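Local coordinates for thymine dioxygenase (Neurospora crassa, PDB 5C3P), which probably acts as a metal- and 2-oxoglutarate-dependent dioxygenase that oxidises the methyl group of thymine, at residues Pro197-Glu202 against Asp283-Arg288; Glu215-Gly220 against Ile268-His273; Ser221-Phe226 against Val253-Asp258. All coordinates share one frame; numbering follows the deposited sequence.

Contact 1 (Pro197-Glu202 against Asp283-Arg288); sequences PAVKSE and DVHPPR. With AKG (2-oxoglutaric acid), chain F.
Val199 and His285 face each other as an antiparallel hydrogen-bonded pair: Val199 N donates to His285 O at 2.9 Å, and His285 N returns a bond to Val199 O. Two residues on, Ser201 N donates almost straight (174°) to Asp283 O at 3.0 Å. On the face carrying Lys200 and Val284, the lysine chain bends at chi2 (-132°), passes Val284 CG2 and brings its amine to the carboxylate, NZ meeting the syn lone pair of Asp283 OD1 at 2.9 Å in a salt bridge. On the other face Val199 CG1 rests against His285 CB at 4.0 Å, and Ser201 CB approaches the imidazole obliquely, 3.5 Å from His285 NE2. Glu277 holds that nitrogen and Glu282 holds ND1, so the ring cannot turn freely and is probably biased toward its doubly protonated form. Where the chains part, Ala198 CB touches Pro287 CD at 4.0 Å. Beyond the prolines, Arg288 runs extended from CG to NE and meets 2-oxoglutarate with the edge of its guanidinium, the ligand C5 lying in that plane. NH1 of Arg288 bonds O4 of the ligand at 3.1 Å, and its NH2 bonds O3 at 2.8 Å, both nearly straight; Gln227 also holds NH2. Putting a methionine in place of Arg288 would probably leave the C5 carboxylate without its positive mate and less firmly held. Tyr196 and Ser290 are also hydrogen-bonded to 2-oxoglutarate. The paired arginine bonds are consistent with a site that selects a carboxylate at the C5 end.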
# COMPACT_ATOMS: atom_id res chain seq x y z
N PRO A 197 3.66 1.06 17.12
CA PRO A 197 3.46 1.37 18.55
C PRO A 197 3.93 2.76 18.99
O PRO A 197 4.75 3.39 18.32
CB PRO A 197 4.31 0.31 19.27
CG PRO A 197 4.54 -0.77 18.29
CD PRO A 197 4.42 -0.18 16.92
N ALA A 198 3.41 3.21 20.12
CA ALA A 198 3.86 4.44 20.76
C ALA A 198 5.37 4.37 20.95
O ALA A 198 5.93 3.31 21.20
CB ALA A 198 3.17 4.64 22.10
N VAL A 199 6.02 5.51 20.81
CA VAL A 199 7.47 5.55 20.87
C VAL A 199 7.95 6.93 21.30
O VAL A 199 7.44 7.97 20.84
CB VAL A 199 8.08 5.13 19.51
CG1 VAL A 199 7.54 5.99 18.38
CG2 VAL A 199 9.61 5.18 19.57
N LYS A 200 8.93 6.93 22.19
CA LYS A 200 9.54 8.17 22.65
C LYS A 200 10.29 8.82 21.51
O LYS A 200 10.94 8.15 20.71
CB LYS A 200 10.47 7.93 23.85
CG LYS A 200 9.76 7.99 25.20
CD LYS A 200 10.49 8.87 26.20
CE LYS A 200 9.56 9.45 27.24
NZ LYS A 200 10.27 10.40 28.16
N SER A 201 10.18 10.14 21.42
CA SER A 201 10.91 10.90 20.41
C SER A 201 12.43 10.74 20.61
O SER A 201 13.16 10.66 19.63
CB SER A 201 10.49 12.37 20.42
OG SER A 201 10.67 12.96 21.69
N GLU A 202 12.87 10.64 21.86
CA GLU A 202 14.29 10.38 22.17
C GLU A 202 14.88 9.14 21.48
O GLU A 202 16.09 9.10 21.21
CB GLU A 202 14.52 10.26 23.68
CG GLU A 202 14.97 11.55 24.36
CD GLU A 202 16.35 11.99 23.92
OE1 GLU A 202 17.36 11.50 24.48
OE2 GLU A 202 16.44 12.85 23.03
N ASP A 283 6.87 14.47 23.59
CA ASP A 283 7.63 13.51 24.40
C ASP A 283 7.43 12.10 23.83
O ASP A 283 8.39 11.43 23.44
CB ASP A 283 7.16 13.58 25.85
CG ASP A 283 7.94 12.66 26.78
OD1 ASP A 283 9.17 12.55 26.63
OD2 ASP A 283 7.31 12.06 27.67
N VAL A 284 6.17 11.68 23.75
CA VAL A 284 5.83 10.36 23.25
C VAL A 284 4.96 10.50 22.02
O VAL A 284 3.98 11.23 22.02
CB VAL A 284 5.11 9.52 24.31
CG1 VAL A 284 4.86 8.11 23.80
CG2 VAL A 284 5.92 9.45 25.59
N HIS A 285 5.34 9.79 20.97
CA HIS A 285 4.53 9.70 19.76
C HIS A 285 3.55 8.58 19.97
O HIS A 285 3.96 7.44 20.18
CB HIS A 285 5.40 9.40 18.55
CG HIS A 285 6.39 10.48 18.24
ND1 HIS A 285 6.01 11.76 17.90
CD2 HIS A 285 7.74 10.47 18.23
CE1 HIS A 285 7.09 12.49 17.68
NE2 HIS A 285 8.15 11.73 17.88
N PRO A 286 2.25 8.89 19.91
CA PRO A 286 1.24 7.88 20.15
C PRO A 286 1.19 6.83 19.04
O PRO A 286 1.88 6.97 18.03
CB PRO A 286 -0.07 8.68 20.26
CG PRO A 286 0.20 9.98 19.61
CD PRO A 286 1.67 10.23 19.69
N PRO A 287 0.41 5.76 19.25
CA PRO A 287 0.37 4.72 18.23
C PRO A 287 -0.17 5.26 16.91
O PRO A 287 -1.06 6.10 16.92
CB PRO A 287 -0.57 3.68 18.83
CG PRO A 287 -0.59 3.94 20.29
CD PRO A 287 -0.42 5.42 20.42
N ARG A 288 0.39 4.80 15.80
CA ARG A 288 -0.09 5.16 14.48
C ARG A 288 -0.64 3.93 13.81
O ARG A 288 0.00 2.90 13.82
CB ARG A 288 1.04 5.75 13.62
CG ARG A 288 0.71 5.88 12.14
CD ARG A 288 1.78 6.70 11.42
NE ARG A 288 1.37 7.03 10.06
CZ ARG A 288 1.48 6.22 9.01
NH1 ARG A 288 2.01 5.01 9.13
NH2 ARG A 288 1.06 6.62 7.82
C1 AKG F . 3.80 -0.32 3.12
O1 AKG F . 4.12 -0.70 1.97
O2 AKG F . 3.50 -1.15 4.02
C2 AKG F . 3.81 1.12 3.41
O5 AKG F . 4.33 1.91 2.61
C3 AKG F . 3.17 1.63 4.68
C4 AKG F . 2.94 3.14 4.64
C5 AKG F . 2.15 3.64 5.82
O3 AKG F . 1.65 4.78 5.74
O4 AKG F . 2.04 2.94 6.86

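Contact 2 (Glu215-Gly220 against Ile268-His273); sequences EHTDYG and IKSTVH. With NI (nickel (II) ion), chain E; AKG (2-oxoglutaric acid), chain F; EDO (1,2-ethanediol), chain H.
The imidazoles of His216 and His273 are inclined to each other, ring centres 4.4 Å apart and planes at 55°, with both NE2 atoms aimed at one nickel ion. At the edge of the His216 ring, in its plane, lie Asp218 OD1 and C2 of 2-oxoglutarate; Asp218 CG lies at the edge of the His273 ring, whose plane stands nearly perpendicular to the carboxylate. The ring of Phe47 packs edge-to-face with His273. Each histidine has CG between its backbone N and carbonyl carbon (chi1 62° and 53°), which turns both rings to the metal. Nickel is bound by His216 NE2 at 2.3 Å, by Asp218 OD1 at 2.2 Å and by His273 NE2 at 2.2 Å: the facial triad of this oxygenase family, where nickel probably replaces iron. O1 and O5 of the cosubstrate chelate the metal, and a water completes six ligands while donating to Asp218 OD2 at 2.6 Å, an oxygen that Thr223 OG1 also bonds. The far nitrogens fix the ring rotations: His273 ND1 donates nearly in its ring plane to Thr271 O at 2.9 Å, and His216 ND1 bonds Gly214 O. Another water joins Asp218 N, Thr271 O and Ser270 OG, which Asp258 also bonds. Backbone pairing sets the two histidines opposite, His273 N reaching His216 O at 3.0 Å. Strand 213-216 is an edge strand of the four-stranded sheet, next to 273-275; Glu215 and Val272 pack on Phe242 of strand 242-244, while Ile268 touches Ala256 of strand 251-256 and Tyr219 leans on helix 323-334.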
# COMPACT_ATOMS: atom_id res chain seq x y z
N GLU A 215 12.52 2.87 3.87
CA GLU A 215 12.25 3.32 2.51
C GLU A 215 12.17 2.15 1.54
O GLU A 215 12.87 1.16 1.69
CB GLU A 215 13.30 4.34 2.07
CG GLU A 215 14.66 3.76 1.71
CD GLU A 215 15.62 4.82 1.17
OE1 GLU A 215 15.64 5.95 1.69
OE2 GLU A 215 16.37 4.51 0.21
N HIS A 216 11.31 2.27 0.54
CA HIS A 216 11.05 1.20 -0.40
C HIS A 216 10.12 1.68 -1.48
O HIS A 216 9.48 2.75 -1.37
CB HIS A 216 10.38 -0.01 0.29
CG HIS A 216 9.04 0.32 0.87
ND1 HIS A 216 8.90 1.06 2.03
CD2 HIS A 216 7.79 0.06 0.43
CE1 HIS A 216 7.61 1.22 2.28
NE2 HIS A 216 6.93 0.61 1.34
N THR A 217 10.02 0.88 -2.53
CA THR A 217 8.91 0.96 -3.47
C THR A 217 8.06 -0.27 -3.28
O THR A 217 8.57 -1.33 -2.92
CB THR A 217 9.39 1.01 -4.93
OG1 THR A 217 10.21 -0.13 -5.21
CG2 THR A 217 10.14 2.26 -5.21
N ASP A 218 6.76 -0.14 -3.52
CA ASP A 218 5.86 -1.28 -3.50
C ASP A 218 6.08 -2.12 -4.76
O ASP A 218 6.46 -1.59 -5.82
CB ASP A 218 4.40 -0.82 -3.42
CG ASP A 218 4.07 -0.13 -2.10
OD1 ASP A 218 4.88 -0.20 -1.16
OD2 ASP A 218 3.00 0.49 -2.00
N TYR A 219 5.83 -3.42 -4.65
CA TYR A 219 6.13 -4.37 -5.73
C TYR A 219 5.02 -4.48 -6.79
O TYR A 219 5.31 -4.73 -7.95
CB TYR A 219 6.37 -5.78 -5.19
CG TYR A 219 7.32 -5.87 -4.02
CD1 TYR A 219 8.48 -5.12 -3.97
CD2 TYR A 219 7.05 -6.74 -2.96
CE1 TYR A 219 9.35 -5.21 -2.90
CE2 TYR A 219 7.91 -6.84 -1.89
CZ TYR A 219 9.06 -6.08 -1.86
OH TYR A 219 9.91 -6.17 -0.78
N GLY A 220 3.78 -4.28 -6.36
CA GLY A 220 2.61 -4.62 -7.18
C GLY A 220 2.16 -3.58 -8.17
O GLY A 220 2.96 -2.78 -8.66
N ILE A 268 4.29 5.39 -16.05
CA ILE A 268 3.84 5.56 -14.67
C ILE A 268 5.01 5.30 -13.73
O ILE A 268 5.78 4.38 -13.96
CB ILE A 268 2.66 4.61 -14.34
CG1 ILE A 268 1.40 5.12 -15.05
CG2 ILE A 268 2.44 4.49 -12.84
CD1 ILE A 268 0.22 4.18 -14.99
N LYS A 269 5.09 6.10 -12.65
CA LYS A 269 6.17 6.04 -11.66
C LYS A 269 5.81 5.21 -10.43
O LYS A 269 4.70 5.32 -9.88
CB LYS A 269 6.53 7.45 -11.17
CG LYS A 269 6.87 8.47 -12.26
CD LYS A 269 8.14 8.13 -13.01
CE LYS A 269 8.07 8.53 -14.47
NZ LYS A 269 8.48 9.92 -14.73
N SER A 270 6.77 4.39 -9.99
CA SER A 270 6.72 3.72 -8.69
C SER A 270 7.71 4.45 -7.81
O SER A 270 8.93 4.41 -8.04
CB SER A 270 7.10 2.24 -8.81
OG SER A 270 7.09 1.62 -7.53
N THR A 271 7.20 5.13 -6.80
CA THR A 271 7.98 6.12 -6.08
C THR A 271 8.41 5.61 -4.70
O THR A 271 7.65 4.94 -3.98
CB THR A 271 7.18 7.43 -5.99
OG1 THR A 271 6.90 7.87 -7.32
CG2 THR A 271 7.98 8.53 -5.27
N VAL A 272 9.64 5.95 -4.34
CA VAL A 272 10.18 5.59 -3.04
C VAL A 272 9.41 6.35 -1.96
O VAL A 272 9.19 7.56 -2.06
CB VAL A 272 11.69 5.89 -2.95
CG1 VAL A 272 12.22 5.58 -1.56
CG2 VAL A 272 12.46 5.09 -4.02
N HIS A 273 9.02 5.64 -0.91
CA HIS A 273 8.40 6.25 0.23
C HIS A 273 8.78 5.50 1.51
O HIS A 273 9.26 4.36 1.45
CB HIS A 273 6.89 6.28 0.07
CG HIS A 273 6.30 4.95 -0.24
ND1 HIS A 273 6.50 4.30 -1.44
CD2 HIS A 273 5.53 4.13 0.51
CE1 HIS A 273 5.87 3.14 -1.41
NE2 HIS A 273 5.27 3.02 -0.25
NI NI E . 4.74 1.05 0.67
C1 AKG F . 3.80 -0.32 3.12
O1 AKG F . 4.12 -0.70 1.97
O2 AKG F . 3.50 -1.15 4.02
C2 AKG F . 3.81 1.12 3.41
O5 AKG F . 4.33 1.91 2.61
C3 AKG F . 3.17 1.63 4.68
C4 AKG F . 2.94 3.14 4.64
C5 AKG F . 2.15 3.64 5.82
O3 AKG F . 1.65 4.78 5.74
O4 AKG F . 2.04 2.94 6.86
C1 EDO H . 9.80 10.92 -7.54
O1 EDO H . 10.78 10.15 -6.80
C2 EDO H . 9.17 10.24 -8.77
O2 EDO H . 9.20 8.79 -8.77
O HOH W 1 6.13 2.43 -4.82
O HOH W 2 2.51 1.45 0.32

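Contact 3 (Ser221-Phe226 against Val253-Asp258); sequences SITLLF and VVNAGD. With AKG (2-oxoglutaric acid), chain F.
Thr223 and Asn255 lie side by side across two antiparallel strands, pointing the same way toward the metal site. The amide oxygen does the touching, Asn255 OD1 coming to 3.2 Å from Thr223 CB. Asn255 CG sits between its own backbone N and carbonyl carbon (chi1 69°), a setting that lets ND2 reach Asp218 OD2; Thr223 OG1 bonds the same carboxylate oxygen. The pair is thus a second shell that holds the metal-binding carboxylate from turning, and ND2 adds a weak bond to Ala256 O. On the same face, Leu225 CB meets Val253 CB at 4.1 Å. Leu225 CG stands opposite its backbone N (chi1 178°), and the forked end faces the cosubstrate tail, CD2 lying 3.4 Å from O3 of 2-oxoglutarate as an apolar wall beside the carboxylate. On the reverse face the side chains that meet across the strands are aliphatic. Val254 is wedged there between two neighbours: its CG1 meets Ile222 CG2 at 3.7 Å, where the side chains cross at a slant, and Leu224 CD2 at 3.9 Å, where they run alongside. Helix 147-173 packs on this layer through Met166 and Leu161. The backbones are tied by regular pairs such as Thr223 N to Asn255 O at 2.8 Å. At the end, Gly257 N bonds Ser221 O at 2.7 Å from above the carbonyl plane, 50° out of it. Gly257 occupies the N-cap position, just before helix 258-263, while Ser221 and Ile222 form a classic beta bulge opposite Cys295. These are neighbouring strands in the large sheet of the double-stranded beta-helix (jelly-roll) core of 2-oxoglutarate oxygenases, one face lining the active site and the other packed on a helix.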
# COMPACT_ATOMS: atom_id res chain seq x y z
N SER A 221 0.88 -3.58 -8.51
CA SER A 221 0.37 -2.59 -9.44
C SER A 221 -0.02 -1.29 -8.72
O SER A 221 0.57 -0.23 -8.98
CB SER A 221 -0.79 -3.15 -10.26
OG SER A 221 -1.65 -3.92 -9.44
N ILE A 222 -0.99 -1.39 -7.83
CA ILE A 222 -1.54 -0.23 -7.14
C ILE A 222 -1.60 -0.56 -5.64
O ILE A 222 -1.88 -1.69 -5.27
CB ILE A 222 -2.93 0.10 -7.74
CG1 ILE A 222 -2.78 0.82 -9.09
CG2 ILE A 222 -3.82 0.87 -6.78
CD1 ILE A 222 -2.37 2.27 -9.03
N THR A 223 -1.31 0.43 -4.80
CA THR A 223 -1.54 0.31 -3.36
C THR A 223 -2.52 1.39 -2.92
O THR A 223 -2.37 2.57 -3.26
CB THR A 223 -0.24 0.45 -2.56
OG1 THR A 223 0.66 -0.56 -2.95
CG2 THR A 223 -0.48 0.34 -1.06
N LEU A 224 -3.55 0.97 -2.18
CA LEU A 224 -4.51 1.89 -1.57
C LEU A 224 -4.12 2.03 -0.13
O LEU A 224 -4.13 1.04 0.61
CB LEU A 224 -5.93 1.31 -1.62
CG LEU A 224 -6.41 0.82 -2.97
CD1 LEU A 224 -7.80 0.20 -2.83
CD2 LEU A 224 -6.43 1.98 -3.94
N LEU A 225 -3.76 3.25 0.28
CA LEU A 225 -3.22 3.48 1.62
C LEU A 225 -4.14 4.37 2.44
O LEU A 225 -4.34 5.56 2.13
CB LEU A 225 -1.82 4.11 1.55
CG LEU A 225 -1.22 4.45 2.92
CD1 LEU A 225 -0.87 3.18 3.70
CD2 LEU A 225 0.02 5.32 2.76
N PHE A 226 -4.69 3.79 3.50
CA PHE A 226 -5.54 4.49 4.44
C PHE A 226 -4.70 4.82 5.67
O PHE A 226 -4.20 3.92 6.34
CB PHE A 226 -6.72 3.61 4.83
CG PHE A 226 -7.56 3.15 3.66
CD1 PHE A 226 -7.18 2.04 2.90
CD2 PHE A 226 -8.72 3.83 3.31
CE1 PHE A 226 -7.95 1.62 1.83
CE2 PHE A 226 -9.50 3.40 2.24
CZ PHE A 226 -9.11 2.30 1.49
N VAL A 253 -4.71 7.48 0.01
CA VAL A 253 -3.51 7.75 -0.76
C VAL A 253 -3.32 6.56 -1.68
O VAL A 253 -3.40 5.43 -1.24
CB VAL A 253 -2.29 7.91 0.17
CG1 VAL A 253 -1.04 8.24 -0.64
CG2 VAL A 253 -2.56 8.98 1.21
N VAL A 254 -3.14 6.80 -2.97
CA VAL A 254 -2.98 5.73 -3.93
C VAL A 254 -1.61 5.90 -4.61
O VAL A 254 -1.25 7.00 -5.05
CB VAL A 254 -4.11 5.71 -4.97
CG1 VAL A 254 -4.06 4.45 -5.80
CG2 VAL A 254 -5.48 5.79 -4.30
N ASN A 255 -0.84 4.83 -4.66
CA ASN A 255 0.44 4.85 -5.37
C ASN A 255 0.62 3.65 -6.26
O ASN A 255 0.11 2.58 -5.99
CB ASN A 255 1.60 4.96 -4.41
CG ASN A 255 1.80 3.71 -3.59
OD1 ASN A 255 1.02 3.43 -2.69
ND2 ASN A 255 2.87 2.96 -3.88
N ALA A 256 1.39 3.86 -7.33
CA ALA A 256 1.73 2.80 -8.25
C ALA A 256 2.91 2.00 -7.72
O ALA A 256 3.79 2.53 -7.06
CB ALA A 256 2.09 3.39 -9.60
N GLY A 257 2.91 0.70 -8.01
CA GLY A 257 4.01 -0.17 -7.65
C GLY A 257 4.90 -0.48 -8.84
O GLY A 257 4.65 -0.03 -9.97
N ASP A 258 5.94 -1.25 -8.57
CA ASP A 258 6.98 -1.56 -9.56
C ASP A 258 6.43 -2.31 -10.76
O ASP A 258 6.87 -2.11 -11.89
CB ASP A 258 8.11 -2.37 -8.89
CG ASP A 258 8.94 -1.54 -7.92
OD1 ASP A 258 8.82 -0.30 -7.90
OD2 ASP A 258 9.78 -2.13 -7.20
C1 AKG F . 3.80 -0.32 3.12
O1 AKG F . 4.12 -0.70 1.97
O2 AKG F . 3.50 -1.15 4.02
C2 AKG F . 3.81 1.12 3.41
O5 AKG F . 4.33 1.91 2.61
C3 AKG F . 3.17 1.63 4.68
C4 AKG F . 2.94 3.14 4.64
C5 AKG F . 2.15 3.64 5.82
O3 AKG F . 1.65 4.78 5.74
O4 AKG F . 2.04 2.94 6.86

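The three contacts nest along the chain: contact 3 closes inside contact 2, and contact 2 inside contact 1, all within the oxygenase domain. Contacts 2 and 3 have centres about 8 Å apart and touch, Asp218 and Ser270 of the first meeting Thr223 and Asp258 of the second. Contact 1 lies toward the surface, its centre about 26 Å from either. It shares the nine-stranded sheet with contact 3, strands 284-295 and 222-227 being neighbours there, whereas contact 2 belongs to the smaller four-stranded sheet. All three reach 2-oxoglutarate, so the cosubstrate lies between the metal-binding residues on and beside the smaller sheet and the tail-binding Arg288 on the larger.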